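Local coordinates for probable primosomal replication protein n (Ralstonia solanacearum, PDB 4FDB) that probably binds single-stranded DNA as a homodimer and helps restart stalled replication forks by assisting PriA and DnaT in primosome assembly, at residues S34-A37 / T42-Q45; N3-V8 / F48-L53; S60-I65 / T69-V74. The protein carries 3 engineered substitutions. All coordinates share one frame; numbering follows the deposited sequence. Where two conformers were deposited one is given.

Contact 1: residues S34-A37 / T42-Q45. Engineered in segment 42-45: Thr42 (natural residue Ala).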
# COMPACT_ATOMS: atom_id res chain seq x y z
N SER A 34 7.86 -9.66 5.09
CA SER A 34 7.60 -11.08 5.32
C SER A 34 6.84 -11.28 6.62
O SER A 34 7.35 -11.02 7.71
CB SER A 34 8.91 -11.87 5.34
OG SER A 34 9.78 -11.38 6.35
N GLY A 35 5.61 -11.77 6.52
CA GLY A 35 4.76 -11.88 7.68
C GLY A 35 3.50 -12.66 7.40
O GLY A 35 3.45 -13.49 6.49
N GLN A 36 2.48 -12.40 8.21
CA GLN A 36 1.25 -13.15 8.14
C GLN A 36 0.13 -12.14 8.11
O GLN A 36 0.16 -11.16 8.84
CB GLN A 36 1.07 -14.04 9.37
CG GLN A 36 2.19 -15.05 9.60
CD GLN A 36 1.69 -16.29 10.31
OE1 GLN A 36 0.51 -16.64 10.23
NE2 GLN A 36 2.60 -16.98 11.01
N ALA A 37 -0.85 -12.39 7.26
CA ALA A 37 -2.04 -11.58 7.26
C ALA A 37 -3.08 -12.38 8.01
O ALA A 37 -3.57 -13.40 7.51
CB ALA A 37 -2.48 -11.28 5.84
N THR A 42 -8.47 -17.39 6.28
CA THR A 42 -7.44 -18.30 6.75
C THR A 42 -6.19 -17.45 6.88
O THR A 42 -5.82 -16.74 5.95
CB THR A 42 -7.18 -19.42 5.72
OG1 THR A 42 -8.32 -20.28 5.64
CG2 THR A 42 -5.96 -20.24 6.13
N ALA A 43 -5.55 -17.50 8.05
CA ALA A 43 -4.26 -16.84 8.22
C ALA A 43 -3.33 -17.36 7.14
O ALA A 43 -3.26 -18.56 6.90
CB ALA A 43 -3.68 -17.13 9.59
N ARG A 44 -2.65 -16.45 6.46
CA ARG A 44 -1.77 -16.86 5.38
C ARG A 44 -0.47 -16.08 5.41
O ARG A 44 -0.43 -14.93 5.85
CB ARG A 44 -2.45 -16.67 4.02
CG ARG A 44 -2.73 -15.22 3.66
CD ARG A 44 -3.24 -15.11 2.24
NE ARG A 44 -2.40 -14.26 1.41
CZ ARG A 44 -2.51 -14.15 0.09
NH1 ARG A 44 -3.43 -14.86 -0.55
NH2 ARG A 44 -1.70 -13.35 -0.59
N GLN A 45 0.59 -16.72 4.94
CA GLN A 45 1.87 -16.07 4.82
C GLN A 45 1.81 -15.07 3.68
O GLN A 45 1.16 -15.31 2.66
CB GLN A 45 2.98 -17.09 4.58
CG GLN A 45 3.04 -18.16 5.64
CD GLN A 45 2.93 -17.60 7.04
OE1 GLN A 45 1.93 -17.81 7.72
NE2 GLN A 45 3.95 -16.87 7.47

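Contact 2: residues N3-V8 / F48-L53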
# COMPACT_ATOMS: atom_id res chain seq x y z
N ASN A 3 -5.11 7.73 3.12
CA ASN A 3 -4.20 6.93 2.30
C ASN A 3 -3.03 6.74 3.23
O ASN A 3 -2.15 7.60 3.32
CB ASN A 3 -3.80 7.71 1.04
CG ASN A 3 -2.57 7.14 0.31
OD1 ASN A 3 -2.08 6.04 0.61
ND2 ASN A 3 -2.06 7.91 -0.63
N ARG A 4 -3.03 5.62 3.95
CA ARG A 4 -2.02 5.39 4.99
C ARG A 4 -1.61 3.93 5.03
O ARG A 4 -2.45 3.06 5.25
CB ARG A 4 -2.57 5.80 6.36
CG ARG A 4 -1.60 5.63 7.52
CD ARG A 4 -2.09 6.37 8.76
NE ARG A 4 -1.14 6.29 9.86
CZ ARG A 4 -1.30 5.53 10.95
NH1 ARG A 4 -0.37 5.53 11.90
NH2 ARG A 4 -2.39 4.79 11.09
N LEU A 5 -0.32 3.68 4.82
CA LEU A 5 0.23 2.34 4.88
C LEU A 5 1.13 2.25 6.11
O LEU A 5 1.95 3.13 6.34
CB LEU A 5 1.07 2.06 3.63
CG LEU A 5 1.78 0.69 3.65
CD1 LEU A 5 0.74 -0.44 3.67
CD2 LEU A 5 2.71 0.50 2.46
N GLN A 6 0.93 1.20 6.90
CA GLN A 6 1.85 0.88 8.00
C GLN A 6 2.51 -0.43 7.63
O GLN A 6 1.83 -1.39 7.29
CB GLN A 6 1.08 0.67 9.29
CG GLN A 6 0.27 1.86 9.77
CD GLN A 6 -0.69 1.47 10.86
OE1 GLN A 6 -1.84 1.12 10.60
NE2 GLN A 6 -0.22 1.50 12.11
N LEU A 7 3.83 -0.48 7.69
CA LEU A 7 4.53 -1.66 7.23
C LEU A 7 5.77 -1.85 8.07
O LEU A 7 6.52 -0.90 8.28
CB LEU A 7 4.91 -1.49 5.76
CG LEU A 7 5.35 -2.77 5.02
CD1 LEU A 7 4.18 -3.73 4.89
CD2 LEU A 7 5.89 -2.44 3.65
N VAL A 8 5.96 -3.06 8.59
CA VAL A 8 7.23 -3.41 9.21
C VAL A 8 7.99 -4.24 8.20
O VAL A 8 7.51 -5.29 7.79
CB VAL A 8 7.02 -4.23 10.48
CG1 VAL A 8 8.34 -4.86 10.94
CG2 VAL A 8 6.44 -3.35 11.57
N PHE A 48 6.42 -9.93 0.07
CA PHE A 48 6.58 -9.12 -1.13
C PHE A 48 7.67 -8.09 -0.89
O PHE A 48 8.09 -7.86 0.25
CB PHE A 48 5.25 -8.42 -1.51
CG PHE A 48 4.75 -7.45 -0.47
CD1 PHE A 48 5.09 -6.10 -0.54
CD2 PHE A 48 3.91 -7.88 0.54
CE1 PHE A 48 4.62 -5.20 0.41
CE2 PHE A 48 3.45 -6.99 1.50
CZ PHE A 48 3.79 -5.65 1.43
N SER A 49 8.11 -7.46 -1.98
CA SER A 49 9.00 -6.32 -1.87
C SER A 49 8.27 -5.11 -2.43
O SER A 49 7.38 -5.26 -3.27
CB SER A 49 10.29 -6.57 -2.63
OG SER A 49 11.01 -7.63 -2.02
N ILE A 50 8.63 -3.93 -1.95
CA ILE A 50 7.94 -2.72 -2.39
C ILE A 50 8.94 -1.57 -2.52
O ILE A 50 9.83 -1.42 -1.68
CB ILE A 50 6.78 -2.37 -1.44
CG1 ILE A 50 5.93 -1.24 -2.01
CG2 ILE A 50 7.31 -2.06 -0.03
CD1 ILE A 50 4.68 -0.94 -1.16
N GLU A 51 8.83 -0.80 -3.60
CA GLU A 51 9.65 0.38 -3.75
C GLU A 51 9.16 1.47 -2.80
O GLU A 51 7.96 1.69 -2.68
CB GLU A 51 9.60 0.88 -5.20
CG GLU A 51 10.29 -0.06 -6.19
CD GLU A 51 11.81 0.04 -6.16
OE1 GLU A 51 12.34 0.97 -5.50
OE2 GLU A 51 12.48 -0.80 -6.80
N ALA A 52 10.09 2.13 -2.13
CA ALA A 52 9.73 3.18 -1.19
C ALA A 52 10.65 4.37 -1.41
O ALA A 52 11.63 4.29 -2.17
CB ALA A 52 9.84 2.68 0.26
N LEU A 53 10.33 5.47 -0.76
CA LEU A 53 11.24 6.61 -0.77
C LEU A 53 11.01 7.48 0.44
O LEU A 53 9.93 7.49 1.03
CB LEU A 53 11.12 7.40 -2.08
CG LEU A 53 9.90 8.26 -2.38
CD1 LEU A 53 9.94 9.62 -1.66
CD2 LEU A 53 9.81 8.49 -3.87

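Contact 3: residues S60-I65 / T69-V74. Engineered in segment 69-74: Asp72 (natural residue Glu).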
# COMPACT_ATOMS: atom_id res chain seq x y z
N SER A 60 17.41 12.01 4.65
CA SER A 60 18.59 12.01 5.50
C SER A 60 18.60 10.81 6.45
O SER A 60 19.64 10.18 6.67
CB SER A 60 18.65 13.29 6.33
OG SER A 60 18.77 14.43 5.49
N VAL A 61 17.43 10.50 7.00
CA VAL A 61 17.30 9.37 7.91
C VAL A 61 17.61 8.05 7.20
O VAL A 61 18.37 7.24 7.71
CB VAL A 61 15.90 9.31 8.54
CG1 VAL A 61 15.71 7.97 9.28
CG2 VAL A 61 15.67 10.50 9.47
N LEU A 62 17.02 7.85 6.03
CA LEU A 62 17.22 6.61 5.28
C LEU A 62 18.66 6.47 4.83
O LEU A 62 19.21 5.36 4.79
CB LEU A 62 16.31 6.55 4.05
CG LEU A 62 14.85 6.20 4.27
CD1 LEU A 62 14.10 6.38 2.96
CD2 LEU A 62 14.73 4.77 4.78
N ASP A 63 19.29 7.60 4.52
CA ASP A 63 20.65 7.61 4.01
C ASP A 63 21.68 7.09 5.02
O ASP A 63 22.82 6.79 4.65
CB ASP A 63 21.03 9.03 3.56
CG ASP A 63 22.24 9.05 2.64
OD1 ASP A 63 22.27 8.28 1.66
OD2 ASP A 63 23.17 9.83 2.91
N ARG A 64 21.29 6.99 6.29
CA ARG A 64 22.20 6.53 7.33
C ARG A 64 21.84 5.15 7.87
O ARG A 64 22.47 4.65 8.80
CB ARG A 64 22.27 7.53 8.49
CG ARG A 64 20.97 7.69 9.25
CD ARG A 64 21.21 7.99 10.73
NE ARG A 64 20.05 8.63 11.36
CZ ARG A 64 18.97 7.98 11.78
NH1 ARG A 64 18.88 6.67 11.64
NH2 ARG A 64 17.98 8.65 12.34
N ILE A 65 20.83 4.51 7.29
CA ILE A 65 20.39 3.20 7.77
C ILE A 65 21.05 2.06 6.99
O ILE A 65 21.05 2.08 5.76
CB ILE A 65 18.87 3.09 7.69
CG1 ILE A 65 18.23 4.07 8.68
CG2 ILE A 65 18.42 1.67 7.98
CD1 ILE A 65 16.73 4.13 8.58
N THR A 69 18.43 -3.69 7.96
CA THR A 69 17.77 -3.18 9.15
C THR A 69 16.26 -3.31 9.03
O THR A 69 15.70 -2.99 7.99
CB THR A 69 18.13 -1.70 9.36
OG1 THR A 69 19.55 -1.60 9.55
CG2 THR A 69 17.41 -1.15 10.59
N VAL A 70 15.60 -3.78 10.09
CA VAL A 70 14.13 -3.85 10.04
C VAL A 70 13.53 -2.52 10.50
O VAL A 70 13.88 -2.01 11.57
CB VAL A 70 13.59 -4.99 10.92
CG1 VAL A 70 12.07 -5.07 10.82
CG2 VAL A 70 14.19 -6.33 10.50
N LEU A 71 12.61 -1.98 9.71
CA LEU A 71 12.08 -0.64 9.97
C LEU A 71 10.59 -0.72 10.19
O LEU A 71 9.92 -1.48 9.50
CB LEU A 71 12.34 0.24 8.75
CG LEU A 71 13.81 0.41 8.37
CD1 LEU A 71 13.94 1.14 7.04
CD2 LEU A 71 14.53 1.13 9.47
N ASP A 72 10.08 0.05 11.15
CA ASP A 72 8.64 0.25 11.34
C ASP A 72 8.27 1.50 10.58
O ASP A 72 8.63 2.59 11.02
CB ASP A 72 8.35 0.54 12.82
CG ASP A 72 7.71 -0.62 13.53
OD1 ASP A 72 8.31 -1.71 13.54
OD2 ASP A 72 6.62 -0.43 14.10
N CYS A 73 7.57 1.37 9.45
CA CYS A 73 7.32 2.50 8.57
C CYS A 73 5.86 2.90 8.54
O CYS A 73 4.98 2.04 8.60
CB CYS A 73 7.69 2.14 7.13
SG CYS A 73 9.36 1.47 6.95
N VAL A 74 5.62 4.20 8.45
CA VAL A 74 4.29 4.68 8.10
C VAL A 74 4.42 5.63 6.93
O VAL A 74 5.48 6.21 6.68
CB VAL A 74 3.59 5.38 9.28
CG1 VAL A 74 3.18 4.35 10.34
CG2 VAL A 74 4.48 6.46 9.88

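Contact 1: residues S34-A37 / T42-Q45
Ala37 and Arg44 form the tight part of this contact. Ala37 N donates to Arg44 O at 2.9 Å with an N-H...O angle of 162°, and it meets the carbonyl oxygen almost head-on, the C=O...N angle being 167°. The return bond of this hydrogen-bonded pair, from Arg44 N to Ala37 O, is weak at 3.4 Å, although nearly as straight. Three CA-H...O contacts fill in around the two bonds. Among them, Gln36 CA lies 3.4 Å from Arg44 O, which therefore receives both an N-H and a C-H, and Ala43 CA sits 3.6 Å from Ala37 O. The antiparallel pairing belongs to the outer end of the hairpin made by strands 25-37 and 44-55, the second and third strands of the OB fold, where the sheet runs far out from the body of the chain. Ala37 is buried, and its methyl suits a side where Val46 of the same chain and Phe76 of the second subunit press close. Arg44, on that same side, packs on Ala78 of the second subunit.

The opposite face, carrying Gln36 and Gln45, is the solvent side. Gln36 and Gln45 form a non-hydrogen-bonded pair, Gln36 CA lying 4.5 Å from Gln45 CA, and their side chains run alongside each other in the same direction. In both, CG stands anti to the carbonyl carbon, but the Gln36 chain continues extended while that of Gln45 bends at chi2. Consequently Gln45 CD comes within 3.7 Å of Gln36 CG, and the amide planes are turned 76° against each other instead of stacking. Glutamine fits such an exposed strand position: its methylenes can pack on a neighbour while its amide remains compatible with water.

Contact 2: residues N3-V8 / F48-L53
Leu5 and Leu7 of the first strand, and Phe48 and Ile50 of the third, meet inside the hydrophobic core of the OB fold. Leu7 has the largest share of the contact because its two branches diverge to different partners. Leu7 CD1 lies 4.0 Å from Phe48 CZ, the far end of the ring, while Leu7 CD2 lies at the same separation from Ile50 CG2. With CG anti to the backbone N (chi1 -166°), Leu7 extends its fork across the gap between the strands. Phe48 reaches out from the other side, the two side chains arriving from opposite directions, and its ring meets the methyl obliquely. Ile50 crosses Leu7 at a slant and sends its longer branch on to the next leucine, where Ile50 CD1 and Leu5 CD2 make a looser touch at 4.4 Å.

These are not neighbouring strands: strand 25-37 runs between them in the order of the curled OB sheet, so the segments look at each other across its interior. Their axes come no closer than 10.8 Å and their directions differ by 122°, a separation that leaves the bridging to long apolar side chains. Leucine, isoleucine and phenylalanine suit the task, having reach and no polar group to satisfy in a buried place. Tyr33 of strand 25-37 lies beside both Leu7 and the Phe48 ring, and Phe89 of strand 87-96 packs on Leu5.

Along its edge the first strand serves a different purpose. Residues Asn3 to Leu7 pair in an antiparallel ladder with a strand of the second subunit, carrying the sheet across the dimer interface, and Arg4 NH2 makes a weak hydrogen bond to Gln6 OE1 of the second subunit, with the reciprocal bond joining Gln6 OE1 to Arg4 NH2 of that chain.

Contact 3: residues S60-I65 / T69-V74
Leu62 O accepts a hydrogen bond from Ile65 N at 3.1 Å, closing the type I turn that leads the chain out of helix 57-62. A longer backbone bond of 3.3 Å, from Arg64 N to Val61 O, precedes it. The turn brings Leu62 and Ile65 round to the same partner, Leu71, on the strand that follows.

Ile65 is the chief contributor. Its two branches separate the work: Ile65 CD1 meets Leu71 CD2 tip to tip at 3.8 Å, while Ile65 CG2 comes within 3.7 Å of Thr69 CB. The beta-branched side chain can do both because CG1 stands anti to the carbonyl carbon (chi1 -67°) and CG2 anti to the backbone N. Ile65 and Thr69 cross nearly at right angles, so that the isoleucine methyl rests against the branch point of the threonine. Threonine is apt here, since it offers carbon to Ile65 while its OG1 bonds to Ala66 O in the intervening loop. Leu71 completes the cluster with its other branch, Leu71 CD1 lying 4.3 Å from Leu62 CD2 in a lighter touch.

Leu94 of strand 87-96 packs against Leu62, Ile65 and Leu71 alike, and Leu62 also reaches Val27 and Cys29 of strand 25-37. Outside this apolar patch, Arg14 NE of the first strand bonds to Ile65 O. A short helix between the third and fourth strands, packed with the turn after it against the curled sheet, is typical of the OB fold.

Contacts 2 and 3 are buried and apolar, whereas contact 1 lies at the surface, its centre about 19 Å from the centre of the chain, and rests on backbone hydrogen bonds with an exposed glutamine pair beside them. Strand 44-55 serves both contact 1 and contact 2: it pairs with strand 25-37 at its outer end and further in, and its inner part also turns side chains into the core. Contacts 2 and 3 meet directly through neighbouring strands 3-19 and 70-79, where Cys73 N lies 2.8 Å from Leu7 O, a probable hydrogen bond. The second subunit touches contacts 1 and 2 but not the segments of contact 3, which joins the helix region to the barrel within one chain.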